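Local coordinates for subtilisin-like protein (PDB 3ZXY), which probably acts as a subtilisin-type serine endopeptidase, this chain being the protease domain of the larger PatA protein, at residues P80-D85 / L92-G97. The protein carries 1 engineered substitution. Numbering follows the deposited sequence. Where two conformers were deposited one is given.
Sequences PIFSDD and LDLARG
Ile-81 meets helix 91-103 with both of its branches, just where the chain leaves strand 75-80 of the parallel sheet; a beta-branched residue suits the spot because its two arms reach separate places. The CB of Ile-81 points at the helix, and its methyl CG2 lies 3.9 Å from CA of Gly-97 and 4.1 Å from the carbonyl O of Asp-93, one turn earlier. Glycine suits this place because the direction a CB would take leads straight into that methyl; without a side chain the helix backbone comes close, the CA atoms of Ile-81 and Gly-97 being 6.3 Å apart. The other branch of Ile-81 puts CD1 beside Leu-94, a flexible apolar partner deposited in two conformers; the modelled gap is too tight to be taken literally. Phe-82 turns its CB away from the helix, yet its long, flat ring leans back to bring CE1 4.3 Å from CD2 of Leu-94, obliquely. The same ring lies against Asp-16 and close to His-51, both predicted to belong to the charge relay system, and the backbones of Ile-81 and Phe-82 hydrogen-bond with Asp-16.

On the helix side, the acidic group of Asp-93 is engaged within its helix and just ahead of it. Its OD1 accepts a hydrogen bond from NH1 of Arg-96 (3.0 Å, N-H...O 165°), part of a salt bridge, through the anti lone pair and in the guanidinium plane, while OD2 accepts the backbone N of Thr-90.

The contact belongs to a strand-loop-helix connection of the subtilisin fold. No hydrogen bond joins the two segments, so they are held by apolar packing, with the charge of Asp-93 paired beside it by Arg-96.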
loop_
_atom_site.group_PDB
_atom_site.type_symbol
_atom_site.label_atom_id
_atom_site.label_comp_id
_atom_site.label_asym_id
_atom_site.label_seq_id
_atom_site.Cartn_x
_atom_site.Cartn_y
_atom_site.Cartn_z
ATOM N N PRO A 80 -5.149 5.320 11.730
ATOM C CA PRO A 80 -6.481 5.423 11.140
ATOM C C PRO A 80 -6.818 6.863 10.738
ATOM O O PRO A 80 -6.703 7.807 11.539
ATOM C CB PRO A 80 -7.407 4.860 12.228
ATOM C CG PRO A 80 -6.519 4.085 13.125
ATOM C CD PRO A 80 -5.210 4.821 13.112
ATOM N N ILE A 81 -7.191 7.008 9.469
ATOM C CA ILE A 81 -7.557 8.288 8.892
ATOM C C ILE A 81 -8.959 8.227 8.303
ATOM O O ILE A 81 -9.654 9.235 8.317
ATOM C CB ILE A 81 -6.558 8.762 7.810
ATOM C CG1 ILE A 81 -6.385 7.719 6.698
ATOM C CG2 ILE A 81 -5.197 9.041 8.436
ATOM C CD1 ILE A 81 -5.738 8.251 5.431
ATOM N N PHE A 82 -9.372 7.061 7.802
ATOM C CA PHE A 82 -10.717 6.911 7.236
ATOM C C PHE A 82 -11.672 6.603 8.381
ATOM O O PHE A 82 -11.287 5.987 9.364
ATOM C CB PHE A 82 -10.806 5.783 6.196
ATOM C CG PHE A 82 -9.835 5.885 5.045
ATOM C CD1 PHE A 82 -9.397 7.108 4.544
ATOM C CD2 PHE A 82 -9.403 4.708 4.420
ATOM C CE1 PHE A 82 -8.491 7.152 3.476
ATOM C CE2 PHE A 82 -8.515 4.753 3.360
ATOM C CZ PHE A 82 -8.051 5.976 2.900
ATOM N N SER A 83 -12.927 7.027 8.263
ATOM C CA SER A 83 -13.862 6.934 9.382
ATOM C C SER A 83 -15.112 6.155 9.017
ATOM O O SER A 83 -15.622 6.253 7.906
ATOM C CB SER A 83 -14.253 8.334 9.871
ATOM O OG SER A 83 -14.839 9.112 8.834
ATOM N N ASP A 84 -15.632 5.405 9.982
ATOM C CA ASP A 84 -16.910 4.714 9.798
ATOM C C ASP A 84 -18.100 5.669 9.674
ATOM O O ASP A 84 -19.106 5.311 9.079
ATOM C CB ASP A 84 -17.140 3.704 10.928
ATOM C CG ASP A 84 -16.258 2.470 10.802
ATOM O OD1 ASP A 84 -15.942 2.060 9.676
ATOM O OD2 ASP A 84 -15.898 1.886 11.846
ATOM N N ASP A 85 -17.984 6.869 10.243
ATOM C CA ASP A 85 -18.959 7.935 10.037
ATOM C C ASP A 85 -19.179 8.239 8.551
ATOM O O ASP A 85 -18.279 8.065 7.739
ATOM C CB ASP A 85 -18.488 9.219 10.723
ATOM C CG ASP A 85 -19.524 10.322 10.674
ATOM O OD1 ASP A 85 -20.550 10.208 11.381
ATOM O OD2 ASP A 85 -19.344 11.316 9.931
ATOM N N LEU A 92 -6.410 17.229 3.726
ATOM C CA LEU A 92 -5.716 17.679 4.931
ATOM C C LEU A 92 -5.639 16.557 5.970
ATOM O O LEU A 92 -4.609 16.381 6.620
ATOM C CB LEU A 92 -6.389 18.921 5.536
ATOM C CG LEU A 92 -5.846 19.418 6.889
ATOM C CD1 LEU A 92 -4.353 19.747 6.802
ATOM C CD2 LEU A 92 -6.628 20.617 7.417
ATOM N N ASP A 93 -6.723 15.797 6.122
ATOM C CA ASP A 93 -6.728 14.640 7.030
ATOM C C ASP A 93 -5.696 13.597 6.591
ATOM O O ASP A 93 -5.019 12.983 7.413
ATOM C CB ASP A 93 -8.109 13.967 7.085
ATOM C CG ASP A 93 -9.190 14.860 7.660
ATOM O OD1 ASP A 93 -8.930 15.670 8.594
ATOM O OD2 ASP A 93 -10.345 14.748 7.180
ATOM N N LEU A 94 -5.621 13.360 5.291
ATOM C CA LEU A 94 -4.604 12.474 4.710
ATOM C C LEU A 94 -3.222 12.992 5.037
ATOM O O LEU A 94 -2.344 12.231 5.454
ATOM C CB LEU A 94 -4.719 12.375 3.181
ATOM C CG LEU A 94 -5.698 11.392 2.550
ATOM C CD1 LEU A 94 -5.662 11.514 1.030
ATOM C CD2 LEU A 94 -5.330 9.996 3.000
ATOM N N ALA A 95 -3.019 14.290 4.828
ATOM C CA ALA A 95 -1.695 14.890 5.066
ATOM C C ALA A 95 -1.275 14.711 6.515
ATOM O O ALA A 95 -0.116 14.405 6.799
ATOM C CB ALA A 95 -1.685 16.374 4.688
ATOM N N ARG A 96 -2.214 14.891 7.436
ATOM C CA ARG A 96 -1.938 14.705 8.860
ATOM C C ARG A 96 -1.500 13.272 9.169
ATOM O O ARG A 96 -0.576 13.053 9.952
ATOM C CB ARG A 96 -3.178 15.055 9.684
ATOM C CG ARG A 96 -2.940 15.021 11.179
ATOM C CD ARG A 96 -4.184 15.352 11.999
ATOM N NE ARG A 96 -4.793 16.642 11.639
ATOM C CZ ARG A 96 -5.874 16.800 10.870
ATOM N NH1 ARG A 96 -6.519 15.754 10.357
ATOM N NH2 ARG A 96 -6.331 18.029 10.620
ATOM N N GLY A 97 -2.158 12.299 8.553
ATOM C CA GLY A 97 -1.807 10.901 8.756
ATOM C C GLY A 97 -0.423 10.596 8.210
ATOM O O GLY A 97 0.329 9.821 8.797
#